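Phenylalanine hydroxylase (Colwellia psychrerythraea, PDB 2V27) probably catalyses the iron- and tetrahydrobiopterin-dependent hydroxylation of L-phenylalanine to L-tyrosine, using molecular oxygen. Local coordinates at residues I86-F91 / F157-Y162; K175-Y180 / Y224-K229; F205-V210 / D234-F239. All coordinates share one frame; numbering follows the deposited sequence.

Contact 1. Residues I86-F91 / F157-Y162; sequences IGFGEF and FLARLY
F91 meets Y162 in an offset edge-to-face aromatic pair, the edge of the phenylalanine turned toward the tyrosine face with the ring planes at 83° and centroids 5.8 Å apart. The two side chains come from opposite directions, each swung out from its helix with CG anti to the backbone N (chi1 -176° in F91, -168° in Y162). At the leading edge F91 CZ lies 3.6 Å from Y162 OH, which sits in the plane of the phenylalanine ring, and 3.9 Å from Y162 CZ. Both residues are buried, and long aromatic side chains suit helices that stand well apart, the nearest CA atoms, of F88 and A159, being 9.4 Å from each other. The F88 side is looser, a single contact of ring-edge atom CE1 with A159 CB at 4.1 Å; the small alanine lets a large ring come up to helix 152-167. E90, just before F91, is exposed and pairs with R93. H274, in the C-terminal histidine run that is evidently a purification tag, stacks on F91 and meets Y162 edge-to-face. The Y162 side chain comes within about 5 Å of the iron and about 3 Å of the E167 side chain, placing it in the second shell of the aromatic amino acid hydroxylase iron site, whose ligands are H122, H127 and E167.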
loop_
_atom_site.group_PDB
_atom_site.type_symbol
_atom_site.label_atom_id
_atom_site.label_comp_id
_atom_site.label_asym_id
_atom_site.label_seq_id
_atom_site.Cartn_x
_atom_site.Cartn_y
_atom_site.Cartn_z
ATOM N N ILE B 86 -22.659 2.767 8.896
ATOM C CA ILE B 86 -23.301 3.684 9.865
ATOM C C ILE B 86 -22.220 4.671 10.343
ATOM O O ILE B 86 -21.034 4.396 10.159
ATOM C CB ILE B 86 -23.833 2.919 11.102
ATOM C CG1 ILE B 86 -22.695 2.058 11.715
ATOM C CG2 ILE B 86 -25.114 2.098 10.733
ATOM C CD1 ILE B 86 -23.044 1.368 13.026
ATOM N N GLY B 87 -22.624 5.773 10.969
ATOM C CA GLY B 87 -21.655 6.759 11.508
ATOM C C GLY B 87 -20.854 6.264 12.715
ATOM O O GLY B 87 -21.203 5.247 13.346
ATOM N N PHE B 88 -19.747 6.951 13.023
ATOM C CA PHE B 88 -19.026 6.672 14.273
ATOM C C PHE B 88 -19.904 6.730 15.514
ATOM O O PHE B 88 -19.773 5.861 16.391
ATOM C CB PHE B 88 -17.911 7.678 14.488
ATOM C CG PHE B 88 -16.609 7.298 13.831
ATOM C CD1 PHE B 88 -15.560 6.791 14.595
ATOM C CD2 PHE B 88 -16.438 7.433 12.449
ATOM C CE1 PHE B 88 -14.342 6.427 14.013
ATOM C CE2 PHE B 88 -15.227 7.049 11.830
ATOM C CZ PHE B 88 -14.174 6.531 12.624
ATOM N N GLY B 89 -20.771 7.754 15.626
ATOM C CA GLY B 89 -21.607 7.872 16.824
ATOM C C GLY B 89 -22.453 6.619 17.082
ATOM O O GLY B 89 -22.451 6.067 18.192
ATOM N N GLU B 90 -23.081 6.148 16.013
ATOM C CA GLU B 90 -23.918 4.979 16.071
ATOM C C GLU B 90 -23.090 3.704 16.290
ATOM O O GLU B 90 -23.509 2.814 17.066
ATOM C CB GLU B 90 -24.824 4.890 14.862
ATOM C CG GLU B 90 -26.068 5.794 15.018
ATOM C CD GLU B 90 -27.073 5.238 16.035
ATOM O OE1 GLU B 90 -27.023 5.609 17.252
ATOM O OE2 GLU B 90 -27.878 4.376 15.623
ATOM N N PHE B 91 -21.905 3.618 15.683
ATOM C CA PHE B 91 -21.043 2.464 15.936
ATOM C C PHE B 91 -20.692 2.320 17.426
ATOM O O PHE B 91 -20.856 1.241 18.014
ATOM C CB PHE B 91 -19.764 2.590 15.109
ATOM C CG PHE B 91 -18.876 1.392 15.239
ATOM C CD1 PHE B 91 -19.071 0.270 14.418
ATOM C CD2 PHE B 91 -17.847 1.379 16.190
ATOM C CE1 PHE B 91 -18.247 -0.857 14.547
ATOM C CE2 PHE B 91 -17.029 0.248 16.327
ATOM C CZ PHE B 91 -17.223 -0.845 15.498
ATOM N N PHE B 157 -8.145 8.640 17.694
ATOM C CA PHE B 157 -7.247 7.860 18.553
ATOM C C PHE B 157 -7.877 6.548 18.947
ATOM O O PHE B 157 -7.196 5.541 18.988
ATOM C CB PHE B 157 -6.864 8.684 19.799
ATOM C CG PHE B 157 -5.769 9.699 19.527
ATOM C CD1 PHE B 157 -4.432 9.342 19.742
ATOM C CD2 PHE B 157 -6.069 10.975 19.016
ATOM C CE1 PHE B 157 -3.370 10.260 19.455
ATOM C CE2 PHE B 157 -5.032 11.886 18.720
ATOM C CZ PHE B 157 -3.697 11.528 18.963
ATOM N N LEU B 158 -9.184 6.574 19.238
ATOM C CA LEU B 158 -9.885 5.352 19.587
ATOM C C LEU B 158 -9.873 4.382 18.386
ATOM O O LEU B 158 -9.556 3.218 18.555
ATOM C CB LEU B 158 -11.340 5.717 20.010
ATOM C CG LEU B 158 -11.420 6.463 21.344
ATOM C CD1 LEU B 158 -12.907 6.791 21.679
ATOM C CD2 LEU B 158 -10.773 5.593 22.406
ATOM N N ALA B 159 -10.217 4.858 17.196
ATOM C CA ALA B 159 -10.154 3.999 15.994
ATOM C C ALA B 159 -8.760 3.341 15.771
ATOM O O ALA B 159 -8.687 2.208 15.296
ATOM C CB ALA B 159 -10.598 4.788 14.730
ATOM N N ARG B 160 -7.704 4.050 16.152
ATOM C CA ARG B 160 -6.331 3.597 16.009
ATOM C C ARG B 160 -6.114 2.437 16.995
ATOM O O ARG B 160 -5.559 1.356 16.650
ATOM C CB ARG B 160 -5.342 4.771 16.249
ATOM C CG ARG B 160 -3.876 4.403 16.246
ATOM C CD ARG B 160 -3.026 5.684 16.427
ATOM N NE ARG B 160 -3.154 6.602 15.293
ATOM C CZ ARG B 160 -3.480 7.878 15.411
ATOM N NH1 ARG B 160 -3.668 8.424 16.629
ATOM N NH2 ARG B 160 -3.627 8.600 14.300
ATOM N N LEU B 161 -6.589 2.615 18.234
ATOM C CA LEU B 161 -6.566 1.558 19.231
ATOM C C LEU B 161 -7.316 0.296 18.727
ATOM O O LEU B 161 -6.805 -0.833 18.816
ATOM C CB LEU B 161 -7.165 2.022 20.572
ATOM C CG LEU B 161 -7.271 0.945 21.674
ATOM C CD1 LEU B 161 -5.922 0.221 22.041
ATOM C CD2 LEU B 161 -7.921 1.571 22.954
ATOM N N TYR B 162 -8.493 0.481 18.146
ATOM C CA TYR B 162 -9.333 -0.600 17.653
ATOM C C TYR B 162 -8.572 -1.312 16.524
ATOM O O TYR B 162 -8.512 -2.562 16.481
ATOM C CB TYR B 162 -10.618 0.026 17.104
ATOM C CG TYR B 162 -11.757 -0.948 16.790
ATOM C CD1 TYR B 162 -12.686 -1.281 17.790
ATOM C CD2 TYR B 162 -11.895 -1.521 15.534
ATOM C CE1 TYR B 162 -13.743 -2.157 17.551
ATOM C CE2 TYR B 162 -12.992 -2.408 15.269
ATOM C CZ TYR B 162 -13.900 -2.685 16.313
ATOM O OH TYR B 162 -14.993 -3.550 16.198
#

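Contact 2. Residues K175-Y180 / Y224-K229; sequences KGLRIY and YYMLTK
Y180 places its CG between the backbone N and the carbonyl carbon (chi1 76°), while L227 keeps its CG anti to the carbonyl carbon (chi1 -51°), and with these torsions the two side chains cross at about a right angle. The leucine methyl CD1 then packs obliquely on the phenol end of Y180, 3.4 Å from OH and 3.6 Å from CE2. Tyrosine suits this buried place because its ring gives the methyl an apolar surface and its hydroxyl still finds a polar partner: Y180 OH donates to a water at 2.7 Å, which in turn donates to Y225 O at 2.9 Å. A phenylalanine here would probably keep much of the packing on L227 but leave the water without the hydroxyl that donates to it, and Y225 O without its bridge to this side chain. A second crossing brings M226 SD near L177 CD1, but L177 has two conformers, so the closeness of that pair is doubtful. No direct hydrogen bond joins the segments; strand 170-173 lies between their strands in the sheet, antiparallel to 176-179 and parallel to 223-227. L171 of that middle strand touches both Y180 and L227; helix 188-196 packs on L177 and I179, and strand 201-204 forms the other neighbour of 223-227.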
loop_
_atom_site.group_PDB
_atom_site.type_symbol
_atom_site.label_atom_id
_atom_site.label_comp_id
_atom_site.label_asym_id
_atom_site.label_seq_id
_atom_site.Cartn_x
_atom_site.Cartn_y
_atom_site.Cartn_z
ATOM N N LYS B 175 3.923 -20.859 22.314
ATOM C CA LYS B 175 3.855 -21.775 21.188
ATOM C C LYS B 175 4.087 -21.076 19.842
ATOM O O LYS B 175 3.952 -21.692 18.795
ATOM C CB LYS B 175 2.512 -22.555 21.237
ATOM C CG LYS B 175 2.422 -23.455 22.496
ATOM C CD LYS B 175 1.113 -24.217 22.575
ATOM N N GLY B 176 4.423 -19.779 19.893
ATOM C CA GLY B 176 4.729 -18.988 18.709
ATOM C C GLY B 176 3.705 -17.879 18.509
ATOM O O GLY B 176 2.823 -17.667 19.363
ATOM N N LEU B 177 3.804 -17.207 17.368
ATOM C CA LEU B 177 2.915 -16.087 17.037
ATOM C C LEU B 177 1.518 -16.585 16.693
ATOM O O LEU B 177 1.368 -17.558 15.909
ATOM C CB LEU B 177 3.497 -15.329 15.850
ATOM C CG LEU B 177 3.060 -13.900 15.563
ATOM C CD1 LEU B 177 3.569 -12.954 16.664
ATOM C CD2 LEU B 177 3.591 -13.464 14.178
ATOM N N ARG B 178 0.501 -15.902 17.246
ATOM C CA ARG B 178 -0.898 -16.236 16.946
ATOM C C ARG B 178 -1.626 -14.945 16.609
ATOM O O ARG B 178 -1.103 -13.810 16.764
ATOM C CB ARG B 178 -1.575 -16.994 18.104
ATOM C CG ARG B 178 -0.940 -18.382 18.472
ATOM C CD ARG B 178 -1.149 -19.397 17.367
ATOM N NE ARG B 178 -0.747 -20.734 17.796
ATOM C CZ ARG B 178 0.488 -21.196 17.628
ATOM N NH1 ARG B 178 1.392 -20.407 17.038
ATOM N NH2 ARG B 178 0.823 -22.441 18.035
ATOM N N ILE B 179 -2.872 -15.127 16.205
ATOM C CA ILE B 179 -3.720 -14.039 15.706
ATOM C C ILE B 179 -5.030 -13.880 16.471
ATOM O O ILE B 179 -5.718 -14.880 16.696
ATOM C CB ILE B 179 -4.143 -14.298 14.228
ATOM C CG1 ILE B 179 -2.902 -14.550 13.352
ATOM C CG2 ILE B 179 -4.932 -13.087 13.678
ATOM C CD1 ILE B 179 -3.244 -15.352 12.096
ATOM N N TYR B 180 -5.349 -12.647 16.877
ATOM C CA TYR B 180 -6.701 -12.418 17.385
ATOM C C TYR B 180 -7.491 -11.361 16.601
ATOM O O TYR B 180 -8.713 -11.289 16.721
ATOM C CB TYR B 180 -6.765 -12.177 18.923
ATOM C CG TYR B 180 -6.315 -10.821 19.396
ATOM C CD1 TYR B 180 -7.262 -9.803 19.628
ATOM C CD2 TYR B 180 -4.939 -10.515 19.551
ATOM C CE1 TYR B 180 -6.852 -8.551 20.045
ATOM C CE2 TYR B 180 -4.511 -9.257 19.993
ATOM C CZ TYR B 180 -5.462 -8.278 20.233
ATOM O OH TYR B 180 -5.127 -6.974 20.613
ATOM N N TYR B 224 2.758 -4.294 13.741
ATOM C CA TYR B 224 1.707 -4.989 14.528
ATOM C C TYR B 224 2.047 -4.866 15.990
ATOM O O TYR B 224 3.263 -4.770 16.366
ATOM C CB TYR B 224 1.681 -6.494 14.181
ATOM C CG TYR B 224 1.168 -6.777 12.786
ATOM C CD1 TYR B 224 1.959 -6.530 11.673
ATOM C CD2 TYR B 224 -0.161 -7.202 12.564
ATOM C CE1 TYR B 224 1.464 -6.723 10.355
ATOM C CE2 TYR B 224 -0.650 -7.461 11.268
ATOM C CZ TYR B 224 0.191 -7.200 10.178
ATOM O OH TYR B 224 -0.190 -7.372 8.868
ATOM N N TYR B 225 1.011 -4.900 16.830
ATOM C CA TYR B 225 1.206 -4.982 18.295
ATOM C C TYR B 225 0.732 -6.320 18.847
ATOM O O TYR B 225 -0.294 -6.855 18.461
ATOM C CB TYR B 225 0.535 -3.826 19.024
ATOM C CG TYR B 225 1.247 -2.541 18.717
ATOM C CD1 TYR B 225 0.779 -1.694 17.698
ATOM C CD2 TYR B 225 2.386 -2.156 19.449
ATOM C CE1 TYR B 225 1.451 -0.474 17.406
ATOM C CE2 TYR B 225 3.055 -0.956 19.183
ATOM C CZ TYR B 225 2.602 -0.102 18.159
ATOM O OH TYR B 225 3.273 1.090 17.862
ATOM N N MET B 226 1.531 -6.862 19.762
ATOM C CA MET B 226 1.287 -8.185 20.314
ATOM C C MET B 226 0.940 -8.167 21.798
ATOM O O MET B 226 1.718 -7.648 22.612
ATOM C CB MET B 226 2.517 -9.048 20.125
ATOM C CG MET B 226 3.032 -9.100 18.664
ATOM S SD MET B 226 4.453 -10.248 18.523
ATOM C CE MET B 226 5.714 -9.292 19.337
ATOM N N LEU B 227 -0.201 -8.760 22.145
ATOM C CA LEU B 227 -0.464 -9.163 23.532
ATOM C C LEU B 227 0.204 -10.517 23.772
ATOM O O LEU B 227 0.772 -11.094 22.864
ATOM C CB LEU B 227 -1.986 -9.289 23.772
ATOM C CG LEU B 227 -2.887 -8.102 23.369
ATOM C CD1 LEU B 227 -4.378 -8.547 23.532
ATOM C CD2 LEU B 227 -2.624 -6.863 24.186
ATOM N N THR B 228 0.104 -11.050 24.986
ATOM C CA THR B 228 0.522 -12.437 25.219
ATOM C C THR B 228 -0.656 -13.414 25.304
ATOM O O THR B 228 -0.479 -14.639 25.165
ATOM C CB THR B 228 1.305 -12.560 26.517
ATOM O OG1 THR B 228 0.427 -12.283 27.621
ATOM C CG2 THR B 228 2.541 -11.630 26.505
ATOM N N LYS B 229 -1.851 -12.886 25.586
ATOM C CA LYS B 229 -3.091 -13.683 25.660
ATOM C C LYS B 229 -4.229 -12.683 25.459
ATOM O O LYS B 229 -4.049 -11.500 25.766
ATOM C CB LYS B 229 -3.250 -14.385 27.037
ATOM C CG LYS B 229 -2.988 -13.521 28.224
ATOM C CD LYS B 229 -3.033 -14.272 29.594
ATOM C CE LYS B 229 -2.978 -13.260 30.808
ATOM N NZ LYS B 229 -3.839 -11.918 30.874
HETATM O O HOH W 1 -2.696 -6.010 19.820
#

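Contact 3. Residues F205-V210 / D234-F239; sequences FDILDV and DEIRKF
I207 and I236 reach toward each other tip to tip, and the end methyl I207 CD1 lies 3.9 Å from I236 CG2 and equally near I236 CD1. F205, from the segment of I207, joins with its ring atom CE2 3.9 Å from I236 CD1 in an oblique approach, so the isoleucine methyl is shared between an aromatic ring and an aliphatic tip. F239 closes the cluster more loosely, with CE1 4.4 Å from I207 CD1. Branched isoleucines suit this place: CG1 of I207 extends anti to the backbone N (chi1 -174°) to carry CD1 across the gap, while I236 presents CG2 and the CD1 end of its other branch. The next shell lies within each segment. D206 is the N-cap of helix 207-211, and its OD1 takes the D209 amide through the anti lone pair at 3.0 Å, with a nearly straight N-H...O angle of 168°; a short acidic side chain fits the exposed amides of a helix start and is likely to steady the first turn, from which I207 projects. On the other segment the F239 ring has E235 O 3.7 Å above its plane, over the centre. D234 OD1 pairs with R237 NH1 in a long salt bridge of 3.4 Å and also bonds S135. Further out, F205 is tied by a backbone hydrogen bond to M226 of strand 223-227 and touches L161 and T165 of helix 152-167. Helix 134-147 meets I236 through Y139, and helix 241-254 lies against L208 and F239.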
loop_
_atom_site.group_PDB
_atom_site.type_symbol
_atom_site.label_atom_id
_atom_site.label_comp_id
_atom_site.label_asym_id
_atom_site.label_seq_id
_atom_site.Cartn_x
_atom_site.Cartn_y
_atom_site.Cartn_z
ATOM N N PHE B 205 2.642 -5.035 22.877
ATOM C CA PHE B 205 1.587 -4.049 23.055
ATOM C C PHE B 205 1.977 -3.001 24.141
ATOM O O PHE B 205 2.424 -3.389 25.240
ATOM C CB PHE B 205 0.275 -4.730 23.450
ATOM C CG PHE B 205 -0.850 -3.771 23.570
ATOM C CD1 PHE B 205 -1.681 -3.414 22.454
ATOM C CD2 PHE B 205 -1.095 -3.178 24.811
ATOM C CE1 PHE B 205 -2.734 -2.470 22.597
ATOM C CE2 PHE B 205 -2.121 -2.259 24.942
ATOM C CZ PHE B 205 -2.933 -1.900 23.807
ATOM N N ASP B 206 1.769 -1.716 23.844
ATOM C CA ASP B 206 1.889 -0.667 24.827
ATOM C C ASP B 206 0.903 0.384 24.358
ATOM O O ASP B 206 0.938 0.856 23.198
ATOM C CB ASP B 206 3.310 -0.122 24.852
ATOM C CG ASP B 206 3.458 1.085 25.777
ATOM O OD1 ASP B 206 3.113 2.218 25.392
ATOM O OD2 ASP B 206 3.898 0.879 26.910
ATOM N N ILE B 207 0.001 0.765 25.246
ATOM C CA ILE B 207 -1.128 1.566 24.802
ATOM C C ILE B 207 -0.675 2.928 24.288
ATOM O O ILE B 207 -1.246 3.477 23.339
ATOM C CB ILE B 207 -2.214 1.675 25.924
ATOM C CG1 ILE B 207 -3.451 2.394 25.350
ATOM C CG2 ILE B 207 -1.663 2.302 27.205
ATOM C CD1 ILE B 207 -4.823 1.900 25.974
ATOM N N LEU B 208 0.311 3.541 24.962
ATOM C CA LEU B 208 0.809 4.839 24.480
ATOM C C LEU B 208 1.462 4.701 23.088
ATOM O O LEU B 208 1.143 5.511 22.186
ATOM C CB LEU B 208 1.773 5.492 25.530
ATOM C CG LEU B 208 2.233 6.874 25.126
ATOM C CD1 LEU B 208 1.068 7.868 25.011
ATOM C CD2 LEU B 208 3.162 7.290 26.286
ATOM N N ASP B 209 2.304 3.683 22.884
ATOM C CA ASP B 209 2.887 3.447 21.541
ATOM C C ASP B 209 1.745 3.319 20.487
ATOM O O ASP B 209 1.791 3.939 19.407
ATOM C CB ASP B 209 3.741 2.174 21.498
ATOM C CG ASP B 209 5.103 2.396 21.950
ATOM O OD1 ASP B 209 5.649 3.492 21.683
ATOM O OD2 ASP B 209 5.617 1.424 22.539
ATOM N N VAL B 210 0.718 2.533 20.855
ATOM C CA VAL B 210 -0.382 2.244 19.912
ATOM C C VAL B 210 -1.103 3.543 19.581
ATOM O O VAL B 210 -1.288 3.851 18.409
ATOM C CB VAL B 210 -1.376 1.230 20.518
ATOM C CG1 VAL B 210 -2.757 1.207 19.717
ATOM C CG2 VAL B 210 -0.778 -0.110 20.571
ATOM N N ASP B 234 -8.099 -7.266 29.359
ATOM C CA ASP B 234 -8.663 -6.849 30.663
ATOM C C ASP B 234 -8.054 -5.562 31.210
ATOM O O ASP B 234 -8.784 -4.721 31.739
ATOM C CB ASP B 234 -8.552 -7.936 31.714
ATOM C CG ASP B 234 -9.313 -9.183 31.364
ATOM O OD1 ASP B 234 -10.122 -9.208 30.387
ATOM O OD2 ASP B 234 -9.061 -10.187 32.076
ATOM N N GLU B 235 -6.740 -5.389 31.064
ATOM C CA GLU B 235 -6.075 -4.142 31.542
ATOM C C GLU B 235 -6.632 -2.851 30.927
ATOM O O GLU B 235 -6.831 -1.826 31.620
ATOM C CB GLU B 235 -4.550 -4.193 31.366
ATOM C CG GLU B 235 -3.837 -2.945 31.929
ATOM C CD GLU B 235 -2.389 -2.782 31.443
ATOM O OE1 GLU B 235 -1.871 -3.723 30.803
ATOM O OE2 GLU B 235 -1.773 -1.702 31.688
ATOM N N ILE B 236 -6.910 -2.888 29.627
ATOM C CA ILE B 236 -7.504 -1.726 28.952
ATOM C C ILE B 236 -9.004 -1.573 29.300
ATOM O O ILE B 236 -9.521 -0.479 29.505
ATOM C CB ILE B 236 -7.326 -1.830 27.393
ATOM C CG1 ILE B 236 -5.891 -2.237 26.983
ATOM C CG2 ILE B 236 -7.727 -0.534 26.715
ATOM C CD1 ILE B 236 -4.728 -1.577 27.779
ATOM N N ARG B 237 -9.700 -2.692 29.370
ATOM C CA ARG B 237 -11.126 -2.679 29.666
ATOM C C ARG B 237 -11.354 -2.045 31.032
ATOM O O ARG B 237 -12.357 -1.354 31.229
ATOM C CB ARG B 237 -11.688 -4.101 29.620
ATOM C CG ARG B 237 -13.146 -4.265 30.084
ATOM C CD ARG B 237 -13.253 -5.633 30.714
ATOM N NE ARG B 237 -13.145 -5.609 32.155
ATOM C CZ ARG B 237 -12.765 -6.629 32.924
ATOM N NH1 ARG B 237 -12.399 -7.802 32.419
ATOM N NH2 ARG B 237 -12.721 -6.453 34.234
ATOM N N LYS B 238 -10.417 -2.258 31.952
ATOM C CA LYS B 238 -10.608 -1.790 33.321
ATOM C C LYS B 238 -10.447 -0.285 33.511
ATOM O O LYS B 238 -10.896 0.247 34.548
ATOM C CB LYS B 238 -9.746 -2.594 34.290
ATOM C CG LYS B 238 -10.325 -3.997 34.535
ATOM C CD LYS B 238 -9.426 -4.790 35.484
ATOM C CE LYS B 238 -9.712 -6.284 35.482
ATOM N NZ LYS B 238 -8.467 -7.007 35.848
ATOM N N PHE B 239 -9.813 0.409 32.555
ATOM C CA PHE B 239 -9.621 1.860 32.683
ATOM C C PHE B 239 -10.970 2.555 32.713
ATOM O O PHE B 239 -11.937 2.094 32.098
ATOM C CB PHE B 239 -8.820 2.442 31.519
ATOM C CG PHE B 239 -7.340 2.121 31.546
ATOM C CD1 PHE B 239 -6.684 1.732 30.376
ATOM C CD2 PHE B 239 -6.593 2.253 32.715
ATOM C CE1 PHE B 239 -5.326 1.444 30.368
ATOM C CE2 PHE B 239 -5.216 1.971 32.710
ATOM C CZ PHE B 239 -4.586 1.567 31.525
#

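Overall arrangement
Following the chain, contact 1 comes first: it closes a long, mainly helical excursion of 65 residues and joins helix 88-96 to helix 152-167. It is complete before contact 2 opens at strand 176-179. Contact 3 opens within the loop of contact 2, at 205-210, and closes beyond it, at 234-239, so these two cross, and strand 223-227 is the step between helix 207-211 and helix 233-237. The crossing is physical too, since F205 N probably bonds to M226 O. Contacts 1 and 3 meet where L161 packs on F205 and V210, whereas contacts 1 and 2 do not touch. Together they tie helix 152-167, which runs beside the iron, to the mixed sheet and to the short helices 207-211 and 233-237.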